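Local coordinates for C-domain type II peptide synthetase (Streptomyces globisporus, PDB 4ZNM), which belongs to the condensation-domain family of peptide synthetases, in the CoA-dependent acyltransferase clan, and is a stand-alone (type II) domain, at residues E118-S126 with E395-S404; D405-S413 with S425-F433. All blocks are in the same frame, centred on the assembly; numbering follows the deposited sequence.

Contact 1 of 2, residues E118-S126 with E395-S404; sequences EELLNEVES and ERQLSQAEGS
Glu118 accepts the backbone N-H groups of Gln397 and Leu398 where helix 110-125 of the condensation-domain fold meets segment 395-404, part of the connection between strands 388-392 and 410-416. Backbone N-H groups bind the helix carboxylates. Gln397 N lies 2.9 Å from Glu118 OE2, and Leu398 N lies 3.0 Å from the same oxygen. Leu398 N uses the syn lone pair; Gln397 N comes to the same side but 23° out of the carboxylate plane. Further along, Glu125 OE1 accepts from Ser404 N at 2.9 Å, through its anti lone pair. Glu125 reaches this far because its chain is fully extended, with CG anti to the backbone N (chi1 -172°).

The charged contact centres on Arg396. Its NH2 forms a salt bridge with Glu125 OE2 at 2.9 Å, and Arg246 is a second partner of that oxygen. Asn122 OD1 also lies beside this NH2, at a modelled distance too short to be trusted in detail. A bend at chi3 (78°) turns the Arg396 guanidinium toward the helix, and Leu121 CD2 lies over one face of it, offset toward the rim, 3.3 Å from NE.

Apolar contact is slight. Leu398 CD2 packs against Glu119 CG at 3.7 Å.

The Gln400 amide binds a backbone carbonyl. Asn122 O accepts from Ser126 N of the same segment and, from the opposite face of the carbonyl, from Gln400 NE2 at 2.9 Å. The oxygen lies in the Gln400 amide plane.

Contact 2 of 2, residues D405-S413 with S425-F433; sequences DIPDGVLWS and SLGYNTNRF
Ile406 O takes two side-chain donors at the end of the beta hairpin made by strands 410-416 and 422-429. Asn429 ND2 donates to it at 2.9 Å with an N-H...O angle of 157°, and Lys240 NZ is the second. The other arm of the Asn429 amide, OD1, accepts a weak bond from Gly409 N at 3.3 Å and another from Gln367 NE2. Asn429 thus ties the loop before strand 410-416 to the end of its partner strand. A water bridges the same region, donating to Gly409 O and accepting from Asn429 N.

The strands run antiparallel. Leu411 with Gly427 and Ser413 with Ser425 are hydrogen-bonded pairs, and each makes two bonds of 2.9 Å between N and O. Trp412 and Leu426 form the non-hydrogen-bonded pair between them.

Their side chains lie side by side on one face of the sheet, which helix 435-454 covers through Leu442. Val410 CG1 meets Leu426 CD1 at 3.6 Å, and Val410 CG2 is equally near Phe433 CE2. On the face of Leu411, Ile406 CD1 sits 3.4 Å from Gly427 C.

With CG anti to the backbone N (chi1 175°), Leu426 sets its CD1 methyl over the Trp412 indole in a CH-pi contact, 3.6 Å from the centroid of the five-membered ring.

Contact 1 is partly buried and reaches the surface, whereas contact 2 is mostly buried, with no fully exposed residue among those that touch. They follow each other directly along the chain, and their centres are about 14 Å apart. Contact 1 joins a helix to a loop, largely through carboxylate, guanidinium and amide groups. Contact 2 pairs neighbouring strands of one sheet through backbone bonds and packs apolar side chains on the face toward helix 435-454, while the Asn429 amide ties in the loop before the first strand. Strand 242-249 touches both: its Arg246 meets Glu125 in contact 1 and Ser425 in contact 2. The two contacts also pack directly, with Ala401 O 4.1 Å from Thr430 CG2.

Contact 1 of 2, residues E118-S126 with E395-S404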
loop_
_atom_site.group_PDB
_atom_site.type_symbol
_atom_site.label_atom_id
_atom_site.label_comp_id
_atom_site.label_asym_id
_atom_site.label_seq_id
_atom_site.Cartn_x
_atom_site.Cartn_y
_atom_site.Cartn_z
ATOM N N GLU A 118 -18.193 -4.954 -3.277
ATOM C CA GLU A 118 -16.892 -5.512 -3.609
ATOM C C GLU A 118 -16.716 -5.630 -5.111
ATOM O O GLU A 118 -15.650 -5.376 -5.618
ATOM C CB GLU A 118 -16.707 -6.890 -2.979
ATOM C CG GLU A 118 -16.069 -6.859 -1.631
ATOM C CD GLU A 118 -15.340 -8.146 -1.329
ATOM O OE1 GLU A 118 -15.665 -8.794 -0.305
ATOM O OE2 GLU A 118 -14.433 -8.495 -2.118
ATOM N N GLU A 119 -17.762 -6.037 -5.814
ATOM C CA GLU A 119 -17.726 -6.090 -7.265
ATOM C C GLU A 119 -17.500 -4.718 -7.889
ATOM O O GLU A 119 -16.751 -4.591 -8.843
ATOM C CB GLU A 119 -19.015 -6.694 -7.798
ATOM C CG GLU A 119 -19.106 -8.185 -7.494
ATOM C CD GLU A 119 -20.486 -8.789 -7.738
ATOM O OE1 GLU A 119 -20.633 -10.004 -7.478
ATOM O OE2 GLU A 119 -21.413 -8.066 -8.177
ATOM N N LEU A 120 -18.122 -3.682 -7.355
ATOM C CA LEU A 120 -17.875 -2.364 -7.889
ATOM C C LEU A 120 -16.417 -2.001 -7.643
ATOM O O LEU A 120 -15.721 -1.539 -8.551
ATOM C CB LEU A 120 -18.816 -1.336 -7.259
ATOM C CG LEU A 120 -18.661 0.080 -7.801
ATOM C CD1 LEU A 120 -18.886 0.104 -9.337
ATOM C CD2 LEU A 120 -19.603 1.031 -7.099
ATOM N N LEU A 121 -15.939 -2.226 -6.424
ATOM C CA LEU A 121 -14.535 -1.904 -6.115
ATOM C C LEU A 121 -13.590 -2.593 -7.131
ATOM O O LEU A 121 -12.686 -1.969 -7.715
ATOM C CB LEU A 121 -14.221 -2.308 -4.669
ATOM C CG LEU A 121 -12.784 -2.136 -4.187
ATOM C CD1 LEU A 121 -12.305 -0.717 -4.389
ATOM C CD2 LEU A 121 -12.653 -2.521 -2.731
ATOM N N ASN A 122 -13.823 -3.870 -7.384
ATOM C CA ASN A 122 -12.927 -4.627 -8.241
ATOM C C ASN A 122 -12.990 -4.142 -9.664
ATOM O O ASN A 122 -11.972 -4.091 -10.357
ATOM C CB ASN A 122 -13.283 -6.108 -8.221
ATOM C CG ASN A 122 -12.479 -6.873 -7.211
ATOM O OD1 ASN A 122 -11.971 -6.299 -6.249
ATOM N ND2 ASN A 122 -12.352 -8.166 -7.419
ATOM N N GLU A 123 -14.197 -3.801 -10.104
ATOM C CA GLU A 123 -14.372 -3.327 -11.471
ATOM C C GLU A 123 -13.621 -2.018 -11.638
ATOM O O GLU A 123 -12.913 -1.828 -12.619
ATOM C CB GLU A 123 -15.858 -3.133 -11.819
ATOM C CG GLU A 123 -16.032 -2.661 -13.256
ATOM C CD GLU A 123 -17.430 -2.190 -13.556
ATOM O OE1 GLU A 123 -18.369 -2.641 -12.868
ATOM O OE2 GLU A 123 -17.586 -1.368 -14.485
ATOM N N VAL A 124 -13.753 -1.109 -10.681
ATOM C CA VAL A 124 -13.044 0.169 -10.786
ATOM C C VAL A 124 -11.535 -0.095 -10.815
ATOM O O VAL A 124 -10.835 0.470 -11.625
ATOM C CB VAL A 124 -13.424 1.131 -9.644
ATOM C CG1 VAL A 124 -12.466 2.324 -9.585
ATOM C CG2 VAL A 124 -14.854 1.587 -9.827
ATOM N N GLU A 125 -11.050 -1.019 -9.988
ATOM C CA GLU A 125 -9.617 -1.348 -9.967
ATOM C C GLU A 125 -9.122 -1.908 -11.292
ATOM O O GLU A 125 -7.944 -1.807 -11.599
ATOM C CB GLU A 125 -9.303 -2.365 -8.852
ATOM C CG GLU A 125 -7.833 -2.594 -8.641
ATOM C CD GLU A 125 -7.529 -3.725 -7.642
ATOM O OE1 GLU A 125 -6.332 -4.145 -7.564
ATOM O OE2 GLU A 125 -8.474 -4.188 -6.959
ATOM N N SER A 126 -9.995 -2.545 -12.065
ATOM C CA SER A 126 -9.571 -3.021 -13.375
ATOM C C SER A 126 -9.545 -1.937 -14.454
ATOM O O SER A 126 -9.111 -2.216 -15.559
ATOM C CB SER A 126 -10.455 -4.156 -13.862
ATOM O OG SER A 126 -11.719 -3.630 -14.239
ATOM N N GLU A 395 -12.481 -5.433 4.461
ATOM C CA GLU A 395 -12.642 -6.861 4.203
ATOM C C GLU A 395 -12.987 -7.058 2.738
ATOM O O GLU A 395 -14.019 -6.601 2.245
ATOM C CB GLU A 395 -13.715 -7.480 5.131
ATOM C CG GLU A 395 -15.136 -6.945 4.980
ATOM C CD GLU A 395 -16.050 -7.353 6.152
ATOM O OE1 GLU A 395 -15.525 -7.740 7.225
ATOM O OE2 GLU A 395 -17.292 -7.283 5.994
ATOM N N ARG A 396 -12.062 -7.663 2.022
ATOM C CA ARG A 396 -12.272 -8.027 0.637
ATOM C C ARG A 396 -12.066 -9.525 0.534
ATOM O O ARG A 396 -11.200 -10.076 1.187
ATOM C CB ARG A 396 -11.307 -7.275 -0.293
ATOM C CG ARG A 396 -11.523 -5.764 -0.374
ATOM C CD ARG A 396 -10.534 -5.071 -1.287
ATOM N NE ARG A 396 -10.839 -5.228 -2.714
ATOM C CZ ARG A 396 -10.128 -4.651 -3.687
ATOM N NH1 ARG A 396 -9.091 -3.893 -3.386
ATOM N NH2 ARG A 396 -10.455 -4.815 -4.965
ATOM N N GLN A 397 -12.861 -10.181 -0.290
ATOM C CA GLN A 397 -12.783 -11.624 -0.413
ATOM C C GLN A 397 -12.641 -11.981 -1.888
ATOM O O GLN A 397 -12.092 -13.020 -2.252
ATOM C CB GLN A 397 -14.025 -12.250 0.243
ATOM C CG GLN A 397 -14.083 -11.930 1.754
ATOM C CD GLN A 397 -15.471 -12.013 2.358
ATOM O OE1 GLN A 397 -16.187 -12.997 2.173
ATOM N NE2 GLN A 397 -15.855 -10.973 3.099
ATOM N N LEU A 398 -13.072 -11.053 -2.734
ATOM C CA LEU A 398 -13.110 -11.255 -4.164
ATOM C C LEU A 398 -11.738 -11.016 -4.751
ATOM O O LEU A 398 -11.221 -9.905 -4.697
ATOM C CB LEU A 398 -14.117 -10.291 -4.797
ATOM C CG LEU A 398 -15.019 -10.752 -5.928
ATOM C CD1 LEU A 398 -15.653 -12.096 -5.658
ATOM C CD2 LEU A 398 -16.095 -9.709 -6.099
ATOM N N SER A 399 -11.170 -12.044 -5.347
ATOM C CA SER A 399 -9.895 -11.884 -6.018
ATOM C C SER A 399 -10.049 -11.132 -7.362
ATOM O O SER A 399 -11.157 -10.929 -7.893
ATOM C CB SER A 399 -9.239 -13.250 -6.217
ATOM O OG SER A 399 -9.853 -13.954 -7.276
ATOM N N GLN A 400 -8.913 -10.683 -7.873
ATOM C CA GLN A 400 -8.861 -9.765 -8.999
ATOM C C GLN A 400 -7.852 -10.317 -9.983
ATOM O O GLN A 400 -6.677 -10.487 -9.637
ATOM C CB GLN A 400 -8.454 -8.354 -8.541
ATOM C CG GLN A 400 -7.914 -7.435 -9.632
ATOM C CD GLN A 400 -9.018 -6.863 -10.457
ATOM O OE1 GLN A 400 -9.288 -7.304 -11.592
ATOM N NE2 GLN A 400 -9.701 -5.895 -9.879
ATOM N N ALA A 401 -8.308 -10.587 -11.205
ATOM C CA ALA A 401 -7.441 -11.155 -12.228
ATOM C C ALA A 401 -6.478 -10.115 -12.807
ATOM O O ALA A 401 -5.388 -10.455 -13.220
ATOM C CB ALA A 401 -8.271 -11.759 -13.323
ATOM N N GLU A 402 -6.886 -8.846 -12.823
ATOM C CA GLU A 402 -6.102 -7.784 -13.441
ATOM C C GLU A 402 -6.404 -6.437 -12.813
ATOM O O GLU A 402 -7.374 -5.777 -13.189
ATOM C CB GLU A 402 -6.369 -7.706 -14.948
ATOM C CG GLU A 402 -5.400 -6.755 -15.669
ATOM C CD GLU A 402 -5.166 -7.116 -17.139
ATOM O OE1 GLU A 402 -6.154 -7.503 -17.817
ATOM O OE2 GLU A 402 -3.993 -7.007 -17.611
ATOM N N GLY A 403 -5.562 -6.030 -11.862
ATOM C CA GLY A 403 -5.844 -4.884 -11.023
ATOM C C GLY A 403 -4.701 -3.929 -10.891
ATOM O O GLY A 403 -3.869 -3.806 -11.808
ATOM N N SER A 404 -4.631 -3.272 -9.733
ATOM C CA SER A 404 -3.568 -2.295 -9.491
ATOM C C SER A 404 -2.193 -2.921 -9.728
ATOM O O SER A 404 -1.920 -4.057 -9.339
ATOM C CB SER A 404 -3.632 -1.727 -8.083
ATOM O OG SER A 404 -4.896 -1.123 -7.797
HETATM O O HOH W 1 -8.037 -4.526 -16.338
#

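Contact 2 of 2, residues D405-S413 with S425-F433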
loop_
_atom_site.group_PDB
_atom_site.type_symbol
_atom_site.label_atom_id
_atom_site.label_comp_id
_atom_site.label_asym_id
_atom_site.label_seq_id
_atom_site.Cartn_x
_atom_site.Cartn_y
_atom_site.Cartn_z
ATOM N N ASP A 405 -1.346 -2.175 -10.401
ATOM C CA ASP A 405 -0.062 -2.689 -10.873
ATOM C C ASP A 405 0.972 -2.829 -9.742
ATOM O O ASP A 405 1.108 -1.957 -8.882
ATOM C CB ASP A 405 0.429 -1.748 -11.989
ATOM C CG ASP A 405 1.789 -2.125 -12.550
ATOM O OD1 ASP A 405 1.827 -2.859 -13.573
ATOM O OD2 ASP A 405 2.811 -1.654 -11.991
ATOM N N ILE A 406 1.685 -3.941 -9.736
ATOM C CA ILE A 406 2.932 -4.090 -8.991
ATOM C C ILE A 406 4.079 -4.006 -10.002
ATOM O O ILE A 406 4.178 -4.868 -10.870
ATOM C CB ILE A 406 2.994 -5.414 -8.218
ATOM C CG1 ILE A 406 1.951 -5.444 -7.123
ATOM C CG2 ILE A 406 4.412 -5.608 -7.563
ATOM C CD1 ILE A 406 1.827 -6.823 -6.469
ATOM N N PRO A 407 4.933 -2.963 -9.902
ATOM C CA PRO A 407 5.924 -2.706 -10.951
ATOM C C PRO A 407 6.751 -3.939 -11.312
ATOM O O PRO A 407 6.916 -4.237 -12.514
ATOM C CB PRO A 407 6.810 -1.599 -10.338
ATOM C CG PRO A 407 5.849 -0.843 -9.469
ATOM C CD PRO A 407 4.944 -1.899 -8.883
ATOM N N ASP A 408 7.249 -4.661 -10.310
ATOM C CA ASP A 408 8.096 -5.838 -10.594
ATOM C C ASP A 408 8.358 -6.629 -9.330
ATOM O O ASP A 408 9.397 -6.505 -8.715
ATOM C CB ASP A 408 9.421 -5.392 -11.248
ATOM C CG ASP A 408 10.174 -6.536 -11.967
ATOM O OD1 ASP A 408 9.884 -7.726 -11.745
ATOM O OD2 ASP A 408 11.105 -6.230 -12.748
ATOM N N GLY A 409 7.400 -7.454 -8.951
ATOM C CA GLY A 409 7.557 -8.296 -7.781
ATOM C C GLY A 409 6.271 -8.812 -7.193
ATOM O O GLY A 409 5.201 -8.740 -7.810
ATOM N N VAL A 410 6.400 -9.367 -6.002
ATOM C CA VAL A 410 5.271 -9.932 -5.255
ATOM C C VAL A 410 5.037 -9.020 -4.064
ATOM O O VAL A 410 5.998 -8.576 -3.425
ATOM C CB VAL A 410 5.570 -11.370 -4.810
ATOM C CG1 VAL A 410 4.479 -11.916 -3.933
ATOM C CG2 VAL A 410 5.768 -12.255 -6.023
ATOM N N LEU A 411 3.783 -8.700 -3.775
ATOM C CA LEU A 411 3.517 -7.817 -2.671
ATOM C C LEU A 411 2.474 -8.414 -1.717
ATOM O O LEU A 411 1.364 -8.771 -2.128
ATOM C CB LEU A 411 3.054 -6.473 -3.172
ATOM C CG LEU A 411 2.621 -5.473 -2.116
ATOM C CD1 LEU A 411 3.796 -5.142 -1.278
ATOM C CD2 LEU A 411 2.083 -4.219 -2.762
ATOM N N TRP A 412 2.853 -8.525 -0.447
ATOM C CA TRP A 412 1.896 -8.842 0.618
ATOM C C TRP A 412 1.533 -7.555 1.306
ATOM O O TRP A 412 2.402 -6.819 1.747
ATOM C CB TRP A 412 2.469 -9.801 1.648
ATOM C CG TRP A 412 2.938 -11.089 1.162
ATOM C CD1 TRP A 412 4.055 -11.322 0.443
ATOM C CD2 TRP A 412 2.344 -12.365 1.415
ATOM N NE1 TRP A 412 4.185 -12.663 0.204
ATOM C CE2 TRP A 412 3.147 -13.322 0.796
ATOM C CE3 TRP A 412 1.206 -12.780 2.112
ATOM C CZ2 TRP A 412 2.847 -14.691 0.839
ATOM C CZ3 TRP A 412 0.910 -14.119 2.148
ATOM C CH2 TRP A 412 1.730 -15.058 1.529
ATOM N N SER A 413 0.242 -7.290 1.413
ATOM C CA SER A 413 -0.274 -6.047 1.976
ATOM C C SER A 413 -1.299 -6.393 3.066
ATOM O O SER A 413 -2.371 -6.901 2.749
ATOM C CB SER A 413 -0.907 -5.197 0.867
ATOM O OG SER A 413 -1.410 -3.963 1.360
ATOM N N SER A 425 -3.952 -8.839 1.242
ATOM C CA SER A 425 -3.858 -9.048 -0.193
ATOM C C SER A 425 -2.482 -9.567 -0.568
ATOM O O SER A 425 -1.459 -9.160 0.012
ATOM C CB SER A 425 -4.125 -7.753 -0.940
ATOM O OG SER A 425 -5.511 -7.443 -0.905
ATOM N N LEU A 426 -2.487 -10.505 -1.502
ATOM C CA LEU A 426 -1.287 -11.036 -2.090
ATOM C C LEU A 426 -1.370 -10.735 -3.568
ATOM O O LEU A 426 -2.267 -11.243 -4.260
ATOM C CB LEU A 426 -1.170 -12.538 -1.858
ATOM C CG LEU A 426 0.019 -13.224 -2.542
ATOM C CD1 LEU A 426 1.378 -12.596 -2.207
ATOM C CD2 LEU A 426 0.006 -14.691 -2.144
ATOM N N GLY A 427 -0.469 -9.873 -4.035
ATOM C CA GLY A 427 -0.468 -9.468 -5.426
ATOM C C GLY A 427 0.777 -9.996 -6.124
ATOM O O GLY A 427 1.860 -10.085 -5.530
ATOM N N TYR A 428 0.635 -10.296 -7.411
ATOM C CA TYR A 428 1.729 -10.857 -8.168
ATOM C C TYR A 428 1.487 -10.548 -9.641
ATOM O O TYR A 428 0.357 -10.265 -10.065
ATOM C CB TYR A 428 1.819 -12.354 -7.940
ATOM C CG TYR A 428 0.499 -13.019 -8.161
ATOM C CD1 TYR A 428 -0.456 -13.011 -7.160
ATOM C CD2 TYR A 428 0.184 -13.649 -9.358
ATOM C CE1 TYR A 428 -1.720 -13.612 -7.352
ATOM C CE2 TYR A 428 -1.073 -14.266 -9.551
ATOM C CZ TYR A 428 -2.017 -14.246 -8.525
ATOM O OH TYR A 428 -3.288 -14.828 -8.663
ATOM N N ASN A 429 2.560 -10.606 -10.410
ATOM C CA ASN A 429 2.488 -10.330 -11.842
ATOM C C ASN A 429 2.130 -11.618 -12.581
ATOM O O ASN A 429 2.832 -12.625 -12.468
ATOM C CB ASN A 429 3.794 -9.791 -12.380
ATOM C CG ASN A 429 4.283 -8.513 -11.688
ATOM O OD1 ASN A 429 5.488 -8.316 -11.528
ATOM N ND2 ASN A 429 3.375 -7.633 -11.340
ATOM N N THR A 430 1.045 -11.574 -13.339
ATOM C CA THR A 430 0.527 -12.755 -14.025
ATOM C C THR A 430 1.399 -13.162 -15.205
ATOM O O THR A 430 1.301 -14.289 -15.704
ATOM C CB THR A 430 -0.917 -12.500 -14.497
ATOM O OG1 THR A 430 -0.986 -11.246 -15.174
ATOM C CG2 THR A 430 -1.833 -12.423 -13.321
ATOM N N ASN A 431 2.286 -12.270 -15.636
ATOM C CA ASN A 431 3.315 -12.644 -16.610
ATOM C C ASN A 431 4.481 -13.441 -15.974
ATOM O O ASN A 431 5.413 -13.834 -16.666
ATOM C CB ASN A 431 3.866 -11.402 -17.305
ATOM C CG ASN A 431 4.234 -10.315 -16.334
ATOM O OD1 ASN A 431 3.418 -9.909 -15.527
ATOM N ND2 ASN A 431 5.459 -9.827 -16.416
ATOM N N ARG A 432 4.421 -13.702 -14.672
ATOM C CA ARG A 432 5.514 -14.382 -13.987
ATOM C C ARG A 432 5.007 -15.512 -13.112
ATOM O O ARG A 432 5.691 -16.497 -12.932
ATOM C CB ARG A 432 6.300 -13.387 -13.122
ATOM C CG ARG A 432 7.018 -12.272 -13.909
ATOM C CD ARG A 432 8.086 -12.785 -14.914
ATOM N NE ARG A 432 9.221 -13.443 -14.291
ATOM C CZ ARG A 432 10.280 -12.809 -13.806
ATOM N NH1 ARG A 432 10.342 -11.487 -13.849
ATOM N NH2 ARG A 432 11.272 -13.508 -13.254
ATOM N N PHE A 433 3.810 -15.364 -12.545
ATOM C CA PHE A 433 3.274 -16.398 -11.666
ATOM C C PHE A 433 1.911 -16.847 -12.090
ATOM O O PHE A 433 1.065 -16.030 -12.444
ATOM C CB PHE A 433 3.189 -15.900 -10.214
ATOM C CG PHE A 433 4.503 -15.918 -9.486
ATOM C CD1 PHE A 433 5.035 -17.122 -9.031
ATOM C CD2 PHE A 433 5.201 -14.741 -9.250
ATOM C CE1 PHE A 433 6.248 -17.150 -8.340
ATOM C CE2 PHE A 433 6.404 -14.742 -8.567
ATOM C CZ PHE A 433 6.930 -15.953 -8.093
HETATM O O HOH W 2 5.036 -11.053 -9.284
#